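Local coordinates for hypothetical protein ylbA (Escherichia coli, PDB 1RC6) that catalyses the manganese-dependent hydrolysis of (S)-ureidoglycine to (S)-ureidoglycolate and ammonia, a stereospecific deamination step in the breakdown of allantoin, at residues G211-D216 against F247-S252; Y194-T197 against E201-A204; A16-V21 against W219-K224; F59-V64 against G225-M230. All coordinates share one frame; numbering follows the deposited sequence.

Contact 1. Residues G211-D216 against F247-S252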
loop_
_atom_site.group_PDB
_atom_site.type_symbol
_atom_site.label_atom_id
_atom_site.label_comp_id
_atom_site.label_asym_id
_atom_site.label_seq_id
_atom_site.Cartn_x
_atom_site.Cartn_y
_atom_site.Cartn_z
ATOM N N GLY A 211 5.900 6.734 14.859
ATOM C CA GLY A 211 4.758 7.060 15.681
ATOM C C GLY A 211 4.389 5.885 16.545
ATOM O O GLY A 211 5.149 4.932 16.661
ATOM N N VAL A 212 3.220 5.959 17.163
ATOM C CA VAL A 212 2.747 4.879 18.004
ATOM C C VAL A 212 1.306 4.563 17.634
ATOM O O VAL A 212 0.456 5.453 17.529
ATOM C CB VAL A 212 2.838 5.250 19.493
ATOM C CG1 VAL A 212 2.305 4.113 20.349
ATOM C CG2 VAL A 212 4.282 5.540 19.856
ATOM N N TYR A 213 1.047 3.280 17.424
ATOM C CA TYR A 213 -0.276 2.818 17.049
ATOM C C TYR A 213 -0.921 2.084 18.202
ATOM O O TYR A 213 -0.238 1.581 19.087
ATOM C CB TYR A 213 -0.184 1.870 15.852
ATOM C CG TYR A 213 -0.846 2.382 14.598
ATOM C CD1 TYR A 213 -0.407 3.555 13.978
ATOM C CD2 TYR A 213 -1.908 1.688 14.023
ATOM C CE1 TYR A 213 -1.011 4.022 12.814
ATOM C CE2 TYR A 213 -2.518 2.146 12.861
ATOM C CZ TYR A 213 -2.066 3.311 12.262
ATOM O OH TYR A 213 -2.679 3.760 11.116
ATOM N N ASN A 214 -2.243 2.027 18.177
ATOM C CA ASN A 214 -3.001 1.334 19.199
ATOM C C ASN A 214 -3.950 0.399 18.479
ATOM O O ASN A 214 -5.083 0.768 18.166
ATOM C CB ASN A 214 -3.803 2.320 20.045
ATOM C CG ASN A 214 -4.661 1.624 21.085
ATOM O OD1 ASN A 214 -4.149 1.064 22.053
ATOM N ND2 ASN A 214 -5.975 1.644 20.881
ATOM N N LEU A 215 -3.477 -0.814 18.214
ATOM C CA LEU A 215 -4.276 -1.813 17.517
ATOM C C LEU A 215 -5.306 -2.459 18.442
ATOM O O LEU A 215 -6.372 -1.888 18.685
ATOM C CB LEU A 215 -3.359 -2.881 16.907
ATOM C CG LEU A 215 -2.310 -2.409 15.885
ATOM C CD1 LEU A 215 -2.991 -1.628 14.769
ATOM C CD2 LEU A 215 -1.263 -1.543 16.567
ATOM N N ASP A 216 -4.997 -3.647 18.950
ATOM C CA ASP A 216 -5.918 -4.330 19.847
ATOM C C ASP A 216 -5.681 -3.886 21.282
ATOM O O ASP A 216 -5.268 -4.669 22.138
ATOM C CB ASP A 216 -5.772 -5.848 19.712
ATOM C CG ASP A 216 -6.468 -6.392 18.469
ATOM O OD1 ASP A 216 -6.300 -7.593 18.161
ATOM O OD2 ASP A 216 -7.189 -5.618 17.802
ATOM N N PHE A 247 5.459 11.825 10.406
ATOM C CA PHE A 247 4.838 10.496 10.432
ATOM C C PHE A 247 3.779 10.313 9.333
ATOM O O PHE A 247 2.663 10.815 9.450
ATOM C CB PHE A 247 4.215 10.271 11.820
ATOM C CG PHE A 247 3.595 8.918 12.005
ATOM C CD1 PHE A 247 4.324 7.755 11.749
ATOM C CD2 PHE A 247 2.286 8.798 12.463
ATOM C CE1 PHE A 247 3.751 6.480 11.949
ATOM C CE2 PHE A 247 1.703 7.531 12.666
ATOM C CZ PHE A 247 2.436 6.373 12.409
ATOM N N SER A 248 4.128 9.601 8.264
ATOM C CA SER A 248 3.173 9.375 7.182
ATOM C C SER A 248 3.128 7.935 6.685
ATOM O O SER A 248 4.159 7.268 6.573
ATOM C CB SER A 248 3.478 10.286 5.991
ATOM O OG SER A 248 4.610 9.832 5.275
ATOM N N TYR A 249 1.925 7.464 6.377
ATOM C CA TYR A 249 1.752 6.115 5.863
ATOM C C TYR A 249 0.677 6.032 4.784
ATOM O O TYR A 249 -0.278 6.809 4.776
ATOM C CB TYR A 249 1.418 5.141 6.992
ATOM C CG TYR A 249 0.113 5.400 7.699
ATOM C CD1 TYR A 249 0.047 6.249 8.805
ATOM C CD2 TYR A 249 -1.053 4.752 7.295
ATOM C CE1 TYR A 249 -1.162 6.439 9.504
ATOM C CE2 TYR A 249 -2.264 4.936 7.977
ATOM C CZ TYR A 249 -2.307 5.776 9.079
ATOM O OH TYR A 249 -3.500 5.937 9.739
ATOM N N ILE A 250 0.847 5.083 3.869
ATOM C CA ILE A 250 -0.094 4.882 2.784
ATOM C C ILE A 250 -0.948 3.683 3.142
ATOM O O ILE A 250 -0.466 2.751 3.774
ATOM C CB ILE A 250 0.650 4.624 1.463
ATOM C CG1 ILE A 250 -0.351 4.497 0.314
ATOM C CG2 ILE A 250 1.536 3.376 1.595
ATOM C CD1 ILE A 250 0.300 4.533 -1.045
ATOM N N TYR A 251 -2.217 3.702 2.751
ATOM C CA TYR A 251 -3.087 2.586 3.074
ATOM C C TYR A 251 -4.283 2.429 2.156
ATOM O O TYR A 251 -4.857 3.409 1.680
ATOM C CB TYR A 251 -3.579 2.698 4.520
ATOM C CG TYR A 251 -4.640 3.750 4.746
ATOM C CD1 TYR A 251 -4.295 5.083 5.015
ATOM C CD2 TYR A 251 -5.996 3.412 4.707
ATOM C CE1 TYR A 251 -5.278 6.053 5.246
ATOM C CE2 TYR A 251 -6.990 4.378 4.935
ATOM C CZ TYR A 251 -6.621 5.691 5.202
ATOM O OH TYR A 251 -7.605 6.634 5.409
ATOM N N SER A 252 -4.666 1.178 1.941
ATOM C CA SER A 252 -5.785 0.834 1.091
ATOM C C SER A 252 -7.102 0.838 1.850
ATOM O O SER A 252 -7.127 0.903 3.070
ATOM C CB SER A 252 -5.553 -0.533 0.466
ATOM O OG SER A 252 -5.222 -1.490 1.452
#

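Contact 2. Residues Y194-T197 against E201-A204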
loop_
_atom_site.group_PDB
_atom_site.type_symbol
_atom_site.label_atom_id
_atom_site.label_comp_id
_atom_site.label_asym_id
_atom_site.label_seq_id
_atom_site.Cartn_x
_atom_site.Cartn_y
_atom_site.Cartn_z
ATOM N N TYR A 194 -4.444 9.666 14.653
ATOM C CA TYR A 194 -5.350 8.853 13.852
ATOM C C TYR A 194 -6.133 7.879 14.728
ATOM O O TYR A 194 -5.609 7.362 15.714
ATOM C CB TYR A 194 -4.544 8.095 12.784
ATOM C CG TYR A 194 -5.301 7.031 12.001
ATOM C CD1 TYR A 194 -5.064 5.669 12.224
ATOM C CD2 TYR A 194 -6.225 7.383 11.013
ATOM C CE1 TYR A 194 -5.727 4.681 11.475
ATOM C CE2 TYR A 194 -6.891 6.402 10.263
ATOM C CZ TYR A 194 -6.637 5.057 10.498
ATOM O OH TYR A 194 -7.286 4.095 9.758
ATOM N N ILE A 195 -7.397 7.666 14.366
ATOM C CA ILE A 195 -8.298 6.741 15.060
ATOM C C ILE A 195 -9.415 6.346 14.092
ATOM O O ILE A 195 -9.746 7.109 13.185
ATOM C CB ILE A 195 -8.956 7.367 16.342
ATOM C CG1 ILE A 195 -9.473 8.778 16.053
ATOM C CG2 ILE A 195 -7.966 7.367 17.498
ATOM C CD1 ILE A 195 -8.394 9.850 16.006
ATOM N N GLU A 196 -9.985 5.157 14.272
ATOM C CA GLU A 196 -11.066 4.704 13.400
ATOM C C GLU A 196 -11.535 3.279 13.708
ATOM O O GLU A 196 -10.784 2.455 14.233
ATOM C CB GLU A 196 -10.633 4.771 11.928
ATOM C CG GLU A 196 -11.799 4.799 10.942
ATOM C CD GLU A 196 -11.417 4.338 9.542
ATOM O OE1 GLU A 196 -10.384 4.798 9.015
ATOM O OE2 GLU A 196 -12.158 3.521 8.960
ATOM N N THR A 197 -12.794 3.007 13.376
ATOM C CA THR A 197 -13.406 1.694 13.554
ATOM C C THR A 197 -14.005 1.398 12.184
ATOM O O THR A 197 -14.502 2.310 11.521
ATOM C CB THR A 197 -14.503 1.740 14.613
ATOM O OG1 THR A 197 -13.967 2.319 15.809
ATOM C CG2 THR A 197 -15.021 0.332 14.912
ATOM N N GLU A 201 -11.355 -3.600 5.747
ATOM C CA GLU A 201 -9.971 -3.889 6.100
ATOM C C GLU A 201 -9.094 -2.704 5.702
ATOM O O GLU A 201 -9.545 -1.767 5.041
ATOM C CB GLU A 201 -9.474 -5.107 5.329
ATOM C CG GLU A 201 -10.397 -6.298 5.334
ATOM C CD GLU A 201 -10.274 -7.112 4.056
ATOM O OE1 GLU A 201 -10.710 -8.278 4.053
ATOM O OE2 GLU A 201 -9.754 -6.586 3.048
ATOM N N HIS A 202 -7.834 -2.760 6.099
ATOM C CA HIS A 202 -6.885 -1.722 5.753
ATOM C C HIS A 202 -5.514 -2.362 5.686
ATOM O O HIS A 202 -5.235 -3.320 6.402
ATOM C CB HIS A 202 -6.875 -0.599 6.802
ATOM C CG HIS A 202 -8.086 0.277 6.763
ATOM N ND1 HIS A 202 -8.536 0.875 5.605
ATOM C CD2 HIS A 202 -8.947 0.655 7.738
ATOM C CE1 HIS A 202 -9.621 1.582 5.867
ATOM N NE2 HIS A 202 -9.891 1.466 7.154
ATOM N N GLY A 203 -4.672 -1.844 4.806
ATOM C CA GLY A 203 -3.323 -2.347 4.681
ATOM C C GLY A 203 -2.472 -1.097 4.697
ATOM O O GLY A 203 -2.549 -0.295 3.777
ATOM N N ALA A 204 -1.675 -0.894 5.735
ATOM C CA ALA A 204 -0.875 0.312 5.769
ATOM C C ALA A 204 0.605 0.029 5.814
ATOM O O ALA A 204 1.060 -0.896 6.490
ATOM C CB ALA A 204 -1.271 1.159 6.951
#

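Contact 3. Residues A16-V21 against W219-K224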
loop_
_atom_site.group_PDB
_atom_site.type_symbol
_atom_site.label_atom_id
_atom_site.label_comp_id
_atom_site.label_asym_id
_atom_site.label_seq_id
_atom_site.Cartn_x
_atom_site.Cartn_y
_atom_site.Cartn_z
ATOM N N ALA A 16 13.443 -4.118 18.249
ATOM C CA ALA A 16 13.616 -5.401 17.562
ATOM C C ALA A 16 12.544 -6.409 17.988
ATOM O O ALA A 16 12.246 -6.539 19.178
ATOM C CB ALA A 16 15.006 -5.968 17.846
ATOM N N ASN A 17 11.972 -7.109 17.007
ATOM C CA ASN A 17 10.939 -8.119 17.243
ATOM C C ASN A 17 9.589 -7.540 17.655
ATOM O O ASN A 17 9.211 -7.611 18.823
ATOM C CB ASN A 17 11.382 -9.114 18.323
ATOM C CG ASN A 17 12.731 -9.729 18.034
ATOM O OD1 ASN A 17 12.973 -10.235 16.936
ATOM N ND2 ASN A 17 13.617 -9.701 19.025
ATOM N N ARG A 18 8.860 -6.975 16.702
ATOM C CA ARG A 18 7.547 -6.417 17.005
ATOM C C ARG A 18 6.448 -7.095 16.177
ATOM O O ARG A 18 5.253 -6.910 16.430
ATOM C CB ARG A 18 7.559 -4.904 16.774
ATOM C CG ARG A 18 8.354 -4.158 17.829
ATOM C CD ARG A 18 8.404 -2.662 17.575
ATOM N NE ARG A 18 9.207 -2.322 16.402
ATOM C CZ ARG A 18 8.708 -2.014 15.209
ATOM N NH1 ARG A 18 7.393 -1.995 15.016
ATOM N NH2 ARG A 18 9.529 -1.731 14.204
ATOM N N ALA A 19 6.868 -7.903 15.205
ATOM C CA ALA A 19 5.951 -8.628 14.328
ATOM C C ALA A 19 4.918 -9.450 15.107
ATOM O O ALA A 19 5.203 -10.558 15.551
ATOM C CB ALA A 19 6.749 -9.539 13.384
ATOM N N ILE A 20 3.716 -8.900 15.258
ATOM C CA ILE A 20 2.640 -9.573 15.969
ATOM C C ILE A 20 1.485 -9.864 15.028
ATOM O O ILE A 20 1.300 -9.161 14.039
ATOM C CB ILE A 20 2.115 -8.702 17.120
ATOM C CG1 ILE A 20 0.835 -9.315 17.703
ATOM C CG2 ILE A 20 1.839 -7.291 16.620
ATOM C CD1 ILE A 20 1.010 -10.732 18.251
ATOM N N VAL A 21 0.701 -10.888 15.345
ATOM C CA VAL A 21 -0.438 -11.264 14.517
ATOM C C VAL A 21 -1.681 -11.618 15.327
ATOM O O VAL A 21 -1.581 -12.157 16.425
ATOM C CB VAL A 21 -0.075 -12.462 13.619
ATOM C CG1 VAL A 21 -1.325 -13.022 12.940
ATOM C CG2 VAL A 21 0.945 -12.023 12.575
ATOM N N TRP A 219 -0.390 -0.535 22.749
ATOM C CA TRP A 219 0.445 0.409 22.040
ATOM C C TRP A 219 1.644 -0.293 21.438
ATOM O O TRP A 219 2.294 -1.111 22.095
ATOM C CB TRP A 219 0.901 1.522 22.977
ATOM C CG TRP A 219 -0.241 2.259 23.564
ATOM C CD1 TRP A 219 -0.916 1.951 24.707
ATOM C CD2 TRP A 219 -0.887 3.408 23.010
ATOM N NE1 TRP A 219 -1.946 2.838 24.899
ATOM C CE2 TRP A 219 -1.951 3.742 23.870
ATOM C CE3 TRP A 219 -0.673 4.184 21.863
ATOM C CZ2 TRP A 219 -2.799 4.825 23.627
ATOM C CZ3 TRP A 219 -1.517 5.262 21.618
ATOM C CH2 TRP A 219 -2.568 5.571 22.498
ATOM N N ILE A 220 1.926 0.022 20.180
ATOM C CA ILE A 220 3.047 -0.586 19.490
ATOM C C ILE A 220 3.827 0.467 18.743
ATOM O O ILE A 220 3.294 1.142 17.868
ATOM C CB ILE A 220 2.587 -1.641 18.459
ATOM C CG1 ILE A 220 1.789 -2.751 19.143
ATOM C CG2 ILE A 220 3.804 -2.238 17.760
ATOM C CD1 ILE A 220 2.603 -3.586 20.110
ATOM N N PRO A 221 5.100 0.646 19.094
ATOM C CA PRO A 221 5.825 1.664 18.338
ATOM C C PRO A 221 5.836 1.236 16.870
ATOM O O PRO A 221 6.047 0.064 16.545
ATOM C CB PRO A 221 7.215 1.665 18.986
ATOM C CG PRO A 221 7.330 0.288 19.594
ATOM C CD PRO A 221 5.946 0.024 20.124
ATOM N N VAL A 222 5.571 2.187 15.990
ATOM C CA VAL A 222 5.531 1.914 14.571
ATOM C C VAL A 222 6.526 2.830 13.888
ATOM O O VAL A 222 6.787 3.931 14.369
ATOM C CB VAL A 222 4.126 2.172 14.040
ATOM C CG1 VAL A 222 4.124 2.149 12.542
ATOM C CG2 VAL A 222 3.185 1.121 14.571
ATOM N N LYS A 223 7.091 2.390 12.774
ATOM C CA LYS A 223 8.054 3.235 12.099
ATOM C C LYS A 223 8.212 2.940 10.626
ATOM O O LYS A 223 7.745 1.924 10.125
ATOM C CB LYS A 223 9.411 3.122 12.785
ATOM C CG LYS A 223 10.087 1.771 12.616
ATOM C CD LYS A 223 11.238 1.615 13.608
ATOM C CE LYS A 223 12.121 0.424 13.275
ATOM N NZ LYS A 223 12.877 0.659 12.018
ATOM N N LYS A 224 8.878 3.856 9.942
ATOM C CA LYS A 224 9.138 3.736 8.520
ATOM C C LYS A 224 9.560 2.312 8.199
ATOM O O LYS A 224 10.446 1.767 8.853
ATOM C CB LYS A 224 10.231 4.725 8.134
ATOM C CG LYS A 224 10.757 4.616 6.728
ATOM C CD LYS A 224 11.477 5.913 6.374
ATOM C CE LYS A 224 12.270 5.796 5.088
ATOM N NZ LYS A 224 13.443 4.884 5.248
#

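Contact 4. Residues F59-V64 against G225-M230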
loop_
_atom_site.group_PDB
_atom_site.type_symbol
_atom_site.label_atom_id
_atom_site.label_comp_id
_atom_site.label_asym_id
_atom_site.label_seq_id
_atom_site.Cartn_x
_atom_site.Cartn_y
_atom_site.Cartn_z
ATOM N N PHE A 59 -7.488 -8.874 -0.428
ATOM C CA PHE A 59 -6.555 -8.329 -1.401
ATOM C C PHE A 59 -5.192 -8.914 -1.114
ATOM O O PHE A 59 -5.012 -9.630 -0.128
ATOM C CB PHE A 59 -6.468 -6.806 -1.283
ATOM C CG PHE A 59 -6.087 -6.313 0.100
ATOM C CD1 PHE A 59 -7.063 -6.061 1.063
ATOM C CD2 PHE A 59 -4.750 -6.098 0.438
ATOM C CE1 PHE A 59 -6.717 -5.600 2.336
ATOM C CE2 PHE A 59 -4.395 -5.641 1.707
ATOM C CZ PHE A 59 -5.383 -5.392 2.655
ATOM N N VAL A 60 -4.233 -8.635 -1.986
ATOM C CA VAL A 60 -2.871 -9.095 -1.772
ATOM C C VAL A 60 -2.032 -7.885 -2.055
ATOM O O VAL A 60 -2.221 -7.258 -3.090
ATOM C CB VAL A 60 -2.437 -10.178 -2.758
ATOM C CG1 VAL A 60 -1.037 -10.627 -2.408
ATOM C CG2 VAL A 60 -3.404 -11.351 -2.738
ATOM N N ASP A 61 -1.138 -7.515 -1.147
ATOM C CA ASP A 61 -0.289 -6.365 -1.418
ATOM C C ASP A 61 1.168 -6.749 -1.242
ATOM O O ASP A 61 1.473 -7.774 -0.625
ATOM C CB ASP A 61 -0.690 -5.151 -0.573
ATOM C CG ASP A 61 -0.782 -5.454 0.895
ATOM O OD1 ASP A 61 -1.235 -4.554 1.632
ATOM O OD2 ASP A 61 -0.407 -6.577 1.315
ATOM N N TYR A 62 2.066 -5.959 -1.825
ATOM C CA TYR A 62 3.484 -6.280 -1.780
ATOM C C TYR A 62 4.387 -5.094 -1.552
ATOM O O TYR A 62 4.003 -3.937 -1.717
ATOM C CB TYR A 62 3.961 -6.888 -3.107
ATOM C CG TYR A 62 3.025 -7.824 -3.828
ATOM C CD1 TYR A 62 1.752 -7.411 -4.228
ATOM C CD2 TYR A 62 3.424 -9.122 -4.134
ATOM C CE1 TYR A 62 0.892 -8.281 -4.915
ATOM C CE2 TYR A 62 2.575 -9.997 -4.822
ATOM C CZ TYR A 62 1.319 -9.570 -5.207
ATOM O OH TYR A 62 0.508 -10.446 -5.885
ATOM N N LEU A 63 5.619 -5.416 -1.196
ATOM C CA LEU A 63 6.658 -4.430 -1.010
ATOM C C LEU A 63 7.746 -5.003 -1.912
ATOM O O LEU A 63 8.128 -6.161 -1.770
ATOM C CB LEU A 63 7.113 -4.389 0.438
ATOM C CG LEU A 63 8.088 -3.269 0.807
ATOM C CD1 LEU A 63 8.212 -3.229 2.326
ATOM C CD2 LEU A 63 9.458 -3.501 0.164
ATOM N N VAL A 64 8.225 -4.214 -2.862
ATOM C CA VAL A 64 9.231 -4.721 -3.772
ATOM C C VAL A 64 10.360 -3.737 -4.000
ATOM O O VAL A 64 10.133 -2.602 -4.437
ATOM C CB VAL A 64 8.607 -5.064 -5.150
ATOM C CG1 VAL A 64 9.622 -5.791 -6.015
ATOM C CG2 VAL A 64 7.353 -5.908 -4.965
ATOM N N GLY A 225 8.907 1.708 7.210
ATOM C CA GLY A 225 9.231 0.346 6.825
ATOM C C GLY A 225 8.268 -0.697 7.371
ATOM O O GLY A 225 8.192 -1.811 6.852
ATOM N N ASP A 226 7.538 -0.354 8.424
ATOM C CA ASP A 226 6.581 -1.280 9.019
ATOM C C ASP A 226 5.321 -1.384 8.171
ATOM O O ASP A 226 4.978 -0.459 7.432
ATOM C CB ASP A 226 6.175 -0.815 10.420
ATOM C CG ASP A 226 7.264 -1.027 11.457
ATOM O OD1 ASP A 226 7.038 -0.634 12.625
ATOM O OD2 ASP A 226 8.337 -1.585 11.114
ATOM N N TYR A 227 4.629 -2.513 8.292
ATOM C CA TYR A 227 3.397 -2.733 7.563
ATOM C C TYR A 227 2.358 -3.181 8.558
ATOM O O TYR A 227 2.654 -3.962 9.444
ATOM C CB TYR A 227 3.554 -3.819 6.504
ATOM C CG TYR A 227 2.254 -4.097 5.789
ATOM C CD1 TYR A 227 1.781 -3.236 4.801
ATOM C CD2 TYR A 227 1.465 -5.187 6.143
ATOM C CE1 TYR A 227 0.545 -3.456 4.181
ATOM C CE2 TYR A 227 0.234 -5.424 5.537
ATOM C CZ TYR A 227 -0.219 -4.558 4.561
ATOM O OH TYR A 227 -1.428 -4.803 3.969
ATOM N N ILE A 228 1.130 -2.716 8.398
ATOM C CA ILE A 228 0.095 -3.092 9.334
ATOM C C ILE A 228 -1.191 -3.523 8.657
ATOM O O ILE A 228 -1.720 -2.810 7.803
ATOM C CB ILE A 228 -0.251 -1.919 10.251
ATOM C CG1 ILE A 228 1.024 -1.309 10.812
ATOM C CG2 ILE A 228 -1.170 -2.387 11.366
ATOM C CD1 ILE A 228 0.777 -0.034 11.566
ATOM N N PHE A 229 -1.693 -4.689 9.048
ATOM C CA PHE A 229 -2.953 -5.178 8.511
ATOM C C PHE A 229 -4.058 -5.006 9.544
ATOM O O PHE A 229 -4.065 -5.680 10.566
ATOM C CB PHE A 229 -2.881 -6.654 8.140
ATOM C CG PHE A 229 -4.218 -7.237 7.799
ATOM C CD1 PHE A 229 -4.783 -8.230 8.590
ATOM C CD2 PHE A 229 -4.933 -6.766 6.694
ATOM C CE1 PHE A 229 -6.047 -8.754 8.284
ATOM C CE2 PHE A 229 -6.187 -7.274 6.381
ATOM C CZ PHE A 229 -6.748 -8.270 7.175
ATOM N N MET A 230 -4.987 -4.104 9.264
ATOM C CA MET A 230 -6.104 -3.832 10.155
ATOM C C MET A 230 -7.311 -4.572 9.588
ATOM O O MET A 230 -7.885 -4.162 8.577
ATOM C CB MET A 230 -6.371 -2.327 10.183
ATOM C CG MET A 230 -5.164 -1.459 10.550
ATOM S SD MET A 230 -5.440 0.305 10.139
ATOM C CE MET A 230 -3.770 0.928 10.021
#

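Contact 1. Residues G211-D216 against F247-S252
Y213 meets Y249 ring to ring in this buried contact. The two side chains come from opposite directions, and the ring edge of Y213 is presented to the face of Y249 in an offset edge-to-face pair, planes 77° apart. Their centroids lie 5.7 Å from each other, and the hydroxyl oxygens, Y213 OH and Y249 OH, are 2.7 Å apart. A CH-pi contact joins G211 to F247: G211 CA sits 3.9 Å from the centroid of the F247 ring, over its centre. With CG of F247 anti to the backbone N (chi1 -177°), the ring reaches across to that backbone. Glycine suits the place, because a CB on G211 would point at the ring. Plain apolar contact completes the set, Y213 CE1 meeting F247 CZ edge to edge at 4.2 Å. Were Y249 an alanine, the Y213 edge would probably lose the ring face it packs against, and a gap would open at the hydroxyl end of Y213. Y249 probably binds substrate, as in related enzymes, and Y213 approaches Q236, another likely substrate ligand, so the two phenols come together beside the probable substrate site, held mainly by carbon surfaces rather than charge.

Contact 2. Residues Y194-T197 against E201-A204
H202 and E196 bury the most surface here, and they meet at the end of the imidazole. E196 OE2 is 3.6 Å from H202 NE2, at the ring edge and near its plane, with E196 OE1 only slightly farther off. The side chains cross at about a right angle, and the carboxylate is turned 77° against the ring. The E196 carboxylate gets there on an extended chain whose CG lies anti to the backbone N (chi1 -160°). On the other side of the imidazole, H202 ND1 is hydrogen-bonded to S252 O. That bond probably helps to hold the ring's rotation, with NE2 toward the carboxylate, a double use that suits histidine and its two nitrogens. Y194 adds a looser touch, its OH standing 4.3 Å from H202 CD2; the long phenol reaches from the far strand while its side chain packs on L184 and F186. E196 and H202 converge without being hydrogen-bonded to each other, a spacing consistent with two ligands facing one metal. By similarity they bind manganese together with H198 and Q236, a variant of the usual cupin set of three histidines and a glutamate, with a glutamine in place of one histidine.

Contact 3. Residues A16-V21 against W219-K224
R18 starts toward strand 219-223 with CG anti to its carbonyl carbon (chi1 -72°), runs straight through chi2, then bends at chi3 (-69°), which lays the guanidinium across P221 and the stem of K223. The lysine rises to meet it: its CG stands between the backbone N and the carbonyl carbon, and the chain extends before turning at chi4. Three kinds of surface then touch. The aliphatic part of the arginine packs on the proline ring, R18 CD lying 3.7 Å from P221 CG. Farther out, R18 NH1 comes within 2.9 Å of P221 O, but the angle is poor for a hydrogen bond. The other amino group, R18 NH2, rests on the methylenes of the lysine, 3.5 Å from K223 CE, the two chains crossing at about a right angle. Proline is well placed in this outermost strand, since the backbone pairing with strand 210-214 runs through I220 and V222 on either side of it, and its missing N-H is not called for there. The polar end of R18 has its firm partners nearby: NE is hydrogen-bonded to L15 O, and NH1 forms a salt bridge with D226 OD1. A leucine in place of R18 would probably leave D226 without its cationic mate and L15 O without its donor. Because D226 OD1 also accepts the K223 backbone N-H, its negative charge probably eases the nearness of R18 NH2 to K223 NZ, 4.7 Å away, and the carboxylate thus helps to join the N-terminal segment to the end of strand 219-223.

Contact 4. Residues F59-V64 against G225-M230
Y227 and F229 are the residues of 225-230 that meet D61 and F59, and the approach to them begins with a turn at G225. There the backbone has a positive phi (101°), where a side chain would be jammed against the preceding carbonyl, so glycine is called for. D226 turns away from 59-64. Y227 carries the polar part of the contact. With CG anti to the backbone N (chi1 177°), its phenol stretches across, and Y227 OH donates to D61 OD1, modelled at 2.4 Å. The carboxylate and the ring are nearly perpendicular, 83° apart. S51, outside the segments, binds the pair twice, its OG to Y227 OH and its N to D61 OD2, so the buried aspartate is satisfied at both oxygens. F59 adds its edge, F59 CE2 standing 3.8 Å from Y227 OH. The contact bridges the two cupin domains of a bicupin fold, strand 60-67 belonging to the first and strand 227-230 to the second. I228 turns its side chain onto L28 and leaves the interface to its neighbours. At F229 the contact becomes apolar, F229 CE2 lying 4.3 Å from F59 CZ, and the F59 ring is itself stacked on Y132. M230 ends the segment by packing on H202 and A204, on the side of the strand where the second domain has its probable metal site.

Overall arrangement
Contacts 1 and 2 lie closest together, their centres about 7 Å apart, and share the probable manganese and substrate site of the second cupin domain, where Y249 and Y213 of contact 1 pack against Y194 of contact 2. Strand 202-208 sits between strands 247-254 and 227-230, so contact 4 adjoins contact 2 in one sheet, H202 N probably hydrogen-bonded to M230 O. Contact 3 lies on the outer side, its centre about 16 Å from that of contact 2, and reaches contact 1 through strand pairing, with G211 O and V222 N 2.9 Å apart. Besides sharing D226, contacts 3 and 4 meet where V222 CG2 lies 4.0 Å from I228 CD1, while contact 4 alone joins the two domains.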